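Local coordinates for protein transmembrane protease (Mus musculus, PDB 2E7V) that probably cleaves proteins as a membrane-bound serine endopeptidase, represented here by its SEA domain, at residues Asp43-Ser48 with Ser52-Thr57; Lys61-Gly66 with Val70-Met75. All coordinates share one frame; numbering follows the deposited sequence.

Interaction 1 (Asp43-Ser48 with Ser52-Thr57)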
loop_
_atom_site.group_PDB
_atom_site.type_symbol
_atom_site.label_atom_id
_atom_site.label_comp_id
_atom_site.label_asym_id
_atom_site.label_seq_id
_atom_site.Cartn_x
_atom_site.Cartn_y
_atom_site.Cartn_z
ATOM N N ASP A 43 2.475 -7.561 -5.683
ATOM C CA ASP A 43 3.565 -7.649 -6.658
ATOM C C ASP A 43 4.929 -7.321 -6.023
ATOM O O ASP A 43 5.924 -7.985 -6.310
ATOM C CB ASP A 43 3.327 -6.691 -7.826
ATOM C CG ASP A 43 2.235 -7.166 -8.769
ATOM O OD1 ASP A 43 1.721 -6.326 -9.538
ATOM O OD2 ASP A 43 1.897 -8.370 -8.758
ATOM N N GLU A 44 4.979 -6.298 -5.176
ATOM C CA GLU A 44 6.245 -5.929 -4.542
ATOM C C GLU A 44 6.801 -7.051 -3.669
ATOM O O GLU A 44 7.983 -7.389 -3.754
ATOM C CB GLU A 44 6.085 -4.668 -3.687
ATOM C CG GLU A 44 5.844 -3.396 -4.474
ATOM C CD GLU A 44 6.874 -3.173 -5.562
ATOM O OE1 GLU A 44 8.073 -3.437 -5.317
ATOM O OE2 GLU A 44 6.484 -2.724 -6.662
ATOM N N PHE A 45 5.962 -7.635 -2.823
ATOM C CA PHE A 45 6.458 -8.699 -1.961
ATOM C C PHE A 45 6.799 -9.952 -2.746
ATOM O O PHE A 45 7.737 -10.667 -2.390
ATOM C CB PHE A 45 5.462 -9.015 -0.852
ATOM C CG PHE A 45 5.382 -7.946 0.200
ATOM C CD1 PHE A 45 4.348 -7.016 0.195
ATOM C CD2 PHE A 45 6.356 -7.860 1.188
ATOM C CE1 PHE A 45 4.285 -6.018 1.160
ATOM C CE2 PHE A 45 6.303 -6.864 2.160
ATOM C CZ PHE A 45 5.262 -5.940 2.146
ATOM N N ARG A 46 6.042 -10.215 -3.807
ATOM C CA ARG A 46 6.300 -11.381 -4.647
ATOM C C ARG A 46 7.688 -11.233 -5.257
ATOM O O ARG A 46 8.367 -12.223 -5.535
ATOM C CB ARG A 46 5.248 -11.490 -5.763
ATOM C CG ARG A 46 3.881 -11.987 -5.305
ATOM C CD ARG A 46 3.965 -13.358 -4.649
ATOM N NE ARG A 46 2.687 -13.762 -4.068
ATOM C CZ ARG A 46 2.565 -14.534 -2.989
ATOM N NH1 ARG A 46 3.650 -14.987 -2.370
ATOM N NH2 ARG A 46 1.361 -14.845 -2.524
ATOM N N GLY A 47 8.103 -9.987 -5.464
ATOM C CA GLY A 47 9.419 -9.722 -6.022
ATOM C C GLY A 47 10.389 -9.229 -4.962
ATOM O O GLY A 47 11.157 -8.303 -5.209
ATOM N N SER A 48 10.365 -9.846 -3.783
ATOM C CA SER A 48 11.247 -9.439 -2.690
ATOM C C SER A 48 11.805 -10.648 -1.929
ATOM O O SER A 48 11.501 -11.790 -2.262
ATOM C CB SER A 48 10.477 -8.546 -1.710
ATOM O OG SER A 48 9.616 -9.333 -0.906
ATOM N N SER A 52 8.494 -15.839 -0.027
ATOM C CA SER A 52 8.018 -17.104 0.532
ATOM C C SER A 52 7.205 -16.926 1.811
ATOM O O SER A 52 6.473 -17.823 2.205
ATOM C CB SER A 52 9.195 -18.036 0.824
ATOM O OG SER A 52 9.966 -17.553 1.914
ATOM N N GLU A 53 7.332 -15.771 2.454
ATOM C CA GLU A 53 6.608 -15.513 3.698
ATOM C C GLU A 53 5.305 -14.730 3.529
ATOM O O GLU A 53 4.378 -14.910 4.310
ATOM C CB GLU A 53 7.500 -14.759 4.694
ATOM C CG GLU A 53 8.767 -15.495 5.150
ATOM C CD GLU A 53 9.972 -15.193 4.281
ATOM O OE1 GLU A 53 11.077 -15.647 4.626
ATOM O OE2 GLU A 53 9.821 -14.503 3.252
ATOM N N PHE A 54 5.243 -13.838 2.543
ATOM C CA PHE A 54 4.035 -13.042 2.313
ATOM C C PHE A 54 2.857 -13.926 1.889
ATOM O O PHE A 54 2.977 -14.717 0.958
ATOM C CB PHE A 54 4.313 -11.970 1.246
ATOM C CG PHE A 54 3.095 -11.172 0.833
ATOM C CD1 PHE A 54 2.341 -11.550 -0.279
ATOM C CD2 PHE A 54 2.699 -10.049 1.554
ATOM C CE1 PHE A 54 1.209 -10.821 -0.669
ATOM C CE2 PHE A 54 1.567 -9.313 1.171
ATOM C CZ PHE A 54 0.823 -9.705 0.058
ATOM N N ILE A 55 1.728 -13.804 2.583
ATOM C CA ILE A 55 0.551 -14.601 2.249
ATOM C C ILE A 55 -0.438 -13.803 1.421
ATOM O O ILE A 55 -0.769 -14.199 0.307
ATOM C CB ILE A 55 -0.166 -15.138 3.510
ATOM C CG1 ILE A 55 0.767 -16.091 4.260
ATOM C CG2 ILE A 55 -1.446 -15.902 3.100
ATOM C CD1 ILE A 55 0.175 -16.662 5.520
ATOM N N ARG A 56 -0.910 -12.681 1.962
ATOM C CA ARG A 56 -1.848 -11.836 1.233
ATOM C C ARG A 56 -2.076 -10.505 1.944
ATOM O O ARG A 56 -1.745 -10.335 3.126
ATOM C CB ARG A 56 -3.189 -12.550 1.054
ATOM C CG ARG A 56 -3.879 -12.854 2.364
ATOM C CD ARG A 56 -5.217 -13.546 2.177
ATOM N NE ARG A 56 -5.504 -14.338 3.365
ATOM C CZ ARG A 56 -5.106 -15.593 3.535
ATOM N NH1 ARG A 56 -4.419 -16.203 2.584
ATOM N NH2 ARG A 56 -5.374 -16.227 4.667
ATOM N N THR A 57 -2.655 -9.564 1.211
ATOM C CA THR A 57 -2.928 -8.241 1.749
ATOM C C THR A 57 -4.330 -7.768 1.390
ATOM O O THR A 57 -4.977 -8.293 0.476
ATOM C CB THR A 57 -1.916 -7.220 1.209
ATOM O OG1 THR A 57 -2.072 -5.970 1.890
ATOM C CG2 THR A 57 -2.126 -7.004 -0.287
HETATM O O HOH W 1 3.698 -17.044 -0.092
#
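F45, near the C-terminal end of its helix, and F54, at the start of the following strand, bring their rings together almost parallel, the planes 2° apart. The rings are slid so far, with centroids 4.9 Å apart, that they barely overlap. The closer fit is a CH-pi contact, in which F45 CB sits over one face of the F54 ring, 3.6 Å from F54 CG. F54 CG is anti to the backbone N (chi1 174°), which swings the ring off the strand toward the helix; a flat aromatic suits a site that must offer a broad apolar face to a helix.

The polar part belongs to R46, an arginine whose flat head can cover a ring atom while its in-plane N-H groups reach water. Its chain bends at chi2 and lays one face of the guanidinium over F54 CD1, 4.0 Å from R46 CZ, with the two planes 82° apart. One water accepts from R46 NH1 at 3.1 Å and donates to F54 O at 2.7 Å, joining arginine and strand backbone. With F54 cut back to an alanine, F45 CB would probably face a gap and the R46 guanidinium would lose the ring edge it lies over.

Around this pair, F77 of strand 68-78 meets F45 edge-to-face, V95 and L96 of helix 85-96 also touch F45, and T42 of helix 28-46 touches F54.

Interaction 2 (Lys61-Gly66 with Val70-Met75)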
loop_
_atom_site.group_PDB
_atom_site.type_symbol
_atom_site.label_atom_id
_atom_site.label_comp_id
_atom_site.label_asym_id
_atom_site.label_seq_id
_atom_site.Cartn_x
_atom_site.Cartn_y
_atom_site.Cartn_z
ATOM N N LYS A 61 -9.867 -0.267 4.679
ATOM C CA LYS A 61 -10.695 0.899 4.437
ATOM C C LYS A 61 -9.920 2.053 3.837
ATOM O O LYS A 61 -8.692 2.146 3.974
ATOM C CB LYS A 61 -11.414 1.342 5.713
ATOM C CG LYS A 61 -10.695 2.327 6.589
ATOM C CD LYS A 61 -11.702 2.971 7.536
ATOM C CE LYS A 61 -12.843 3.625 6.756
ATOM N NZ LYS A 61 -13.908 4.212 7.629
ATOM N N LEU A 62 -10.650 2.902 3.125
ATOM C CA LEU A 62 -10.090 4.079 2.481
ATOM C C LEU A 62 -10.606 5.252 3.276
ATOM O O LEU A 62 -11.810 5.392 3.484
ATOM C CB LEU A 62 -10.570 4.185 1.032
ATOM C CG LEU A 62 -10.059 3.073 0.117
ATOM C CD1 LEU A 62 -10.675 3.212 -1.275
ATOM C CD2 LEU A 62 -8.533 3.137 0.051
ATOM N N ARG A 63 -9.698 6.089 3.740
ATOM C CA ARG A 63 -10.113 7.226 4.523
ATOM C C ARG A 63 -9.751 8.501 3.818
ATOM O O ARG A 63 -8.854 8.540 2.975
ATOM C CB ARG A 63 -9.477 7.179 5.927
ATOM C CG ARG A 63 -10.063 6.089 6.808
ATOM C CD ARG A 63 -9.470 6.058 8.216
ATOM N NE ARG A 63 -8.051 5.710 8.213
ATOM C CZ ARG A 63 -7.057 6.592 8.192
ATOM N NH1 ARG A 63 -7.314 7.894 8.177
ATOM N NH2 ARG A 63 -5.798 6.169 8.195
ATOM N N LYS A 64 -10.485 9.544 4.152
ATOM C CA LYS A 64 -10.246 10.854 3.592
ATOM C C LYS A 64 -9.437 11.673 4.588
ATOM O O LYS A 64 -9.799 11.781 5.757
ATOM C CB LYS A 64 -11.585 11.538 3.307
ATOM C CG LYS A 64 -11.536 13.055 3.300
ATOM C CD LYS A 64 -12.928 13.646 3.100
ATOM C CE LYS A 64 -13.936 13.039 4.074
ATOM N NZ LYS A 64 -13.433 13.047 5.483
ATOM N N GLU A 65 -8.320 12.216 4.125
ATOM C CA GLU A 65 -7.467 13.075 4.939
ATOM C C GLU A 65 -7.235 14.294 4.060
ATOM O O GLU A 65 -6.634 14.188 2.988
ATOM C CB GLU A 65 -6.137 12.392 5.279
ATOM C CG GLU A 65 -6.261 11.333 6.369
ATOM C CD GLU A 65 -4.922 10.912 6.953
ATOM O OE1 GLU A 65 -4.927 10.107 7.908
ATOM O OE2 GLU A 65 -3.869 11.379 6.464
ATOM N N GLY A 66 -7.722 15.448 4.509
ATOM C CA GLY A 66 -7.598 16.647 3.703
ATOM C C GLY A 66 -8.554 16.395 2.554
ATOM O O GLY A 66 -9.738 16.148 2.780
ATOM N N VAL A 70 -6.247 8.060 2.094
ATOM C CA VAL A 70 -5.319 7.240 2.867
ATOM C C VAL A 70 -5.950 5.865 2.955
ATOM O O VAL A 70 -7.149 5.745 3.210
ATOM C CB VAL A 70 -5.099 7.758 4.294
ATOM C CG1 VAL A 70 -4.393 6.683 5.119
ATOM C CG2 VAL A 70 -4.256 9.006 4.271
ATOM N N ALA A 71 -5.147 4.830 2.732
ATOM C CA ALA A 71 -5.652 3.468 2.780
ATOM C C ALA A 71 -5.081 2.705 3.970
ATOM O O ALA A 71 -3.864 2.674 4.171
ATOM C CB ALA A 71 -5.310 2.748 1.485
ATOM N N ASP A 72 -5.955 2.132 4.787
ATOM C CA ASP A 72 -5.485 1.333 5.910
ATOM C C ASP A 72 -5.384 -0.072 5.327
ATOM O O ASP A 72 -6.373 -0.639 4.856
ATOM C CB ASP A 72 -6.457 1.383 7.085
ATOM C CG ASP A 72 -6.625 2.792 7.636
ATOM O OD1 ASP A 72 -5.638 3.562 7.646
ATOM O OD2 ASP A 72 -7.741 3.126 8.063
ATOM N N VAL A 73 -4.166 -0.603 5.352
ATOM C CA VAL A 73 -3.837 -1.901 4.763
ATOM C C VAL A 73 -3.303 -2.942 5.747
ATOM O O VAL A 73 -2.419 -2.644 6.568
ATOM C CB VAL A 73 -2.764 -1.692 3.649
ATOM C CG1 VAL A 73 -2.360 -3.028 3.015
ATOM C CG2 VAL A 73 -3.289 -0.720 2.608
ATOM N N VAL A 74 -3.833 -4.160 5.666
ATOM C CA VAL A 74 -3.370 -5.248 6.526
ATOM C C VAL A 74 -2.532 -6.184 5.653
ATOM O O VAL A 74 -2.900 -6.460 4.512
ATOM C CB VAL A 74 -4.546 -6.069 7.131
ATOM C CG1 VAL A 74 -4.018 -7.374 7.723
ATOM C CG2 VAL A 74 -5.245 -5.272 8.233
ATOM N N MET A 75 -1.403 -6.644 6.181
ATOM C CA MET A 75 -0.530 -7.561 5.457
ATOM C C MET A 75 -0.269 -8.778 6.341
ATOM O O MET A 75 0.101 -8.629 7.520
ATOM C CB MET A 75 0.803 -6.879 5.089
ATOM C CG MET A 75 0.686 -5.723 4.076
ATOM S SD MET A 75 2.118 -4.569 4.149
ATOM C CE MET A 75 1.659 -3.678 5.625
#
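R63 reaches diagonally across to D72 of the antiparallel neighbouring strand, two residues along from its own partner V70, in a side-on salt bridge. R63 NE gives a nearly straight bond of 2.6 Å to D72 OD2, and R63 NH2 one of 2.7 Å to the syn lone pair of D72 OD1. Guanidinium and carboxylate are nearly coplanar, 25° apart, and two bonds to two oxygens fix the rotation of both groups. The bend of the arginine at chi3 (-65°) turns its head to the aspartate. On the same guanidinium, R63 NH1 reaches E65 OE1 at 3.3 Å, making a three-residue network; S10 of strand 4-14 also hydrogen-bonds D72 OD1.

Backbone bonds set the register. R63 and V70 form a hydrogen-bonded pair, with R63 N to V70 O at 2.6 Å and V70 N to R63 O at 2.8 Å. D72 N binds K61 O at 2.9 Å, while L62 and A71 form the non-hydrogen-bonded pair between.

Packing occupies both faces. L62 CD2 meets A71 CB at 3.5 Å on the face covered by helix 28-46, where leucine fills the interior and a small alanine lets the leucine methyl close in. On the other face, aliphatic carbons lie against charged groups: V70 CG2 at the carboxylate end of E65, V70 CG1 beside R63 NH2, and K61 CG alongside D72 OD2.

The result is, as expected in the alpha/beta sandwich of SEA domains, a twisted antiparallel beta hairpin with a helix-covered apolar face and a face where charged side chains flank the buried V70.

Following the chain from its N terminus, strand 4-14 comes first, then helix 28-46. Interaction 1 closes the short loop after that helix, folding the start of strand 54-65 back on the helix end. The strand then runs on to interaction 2, which closes the turn into strand 68-78. The two closures are therefore in series, neither nesting nor crossing, and their centres lie about 20 Å apart on opposite sides of the chain's centre. Because strand 68-78 returns alongside 54-65, they meet again: T57 OG1 probably hydrogen-bonds V74 O, and F45 packs on M75. The two contacts thus tie the end of helix 28-46 to the hairpin of strands 54-65 and 68-78.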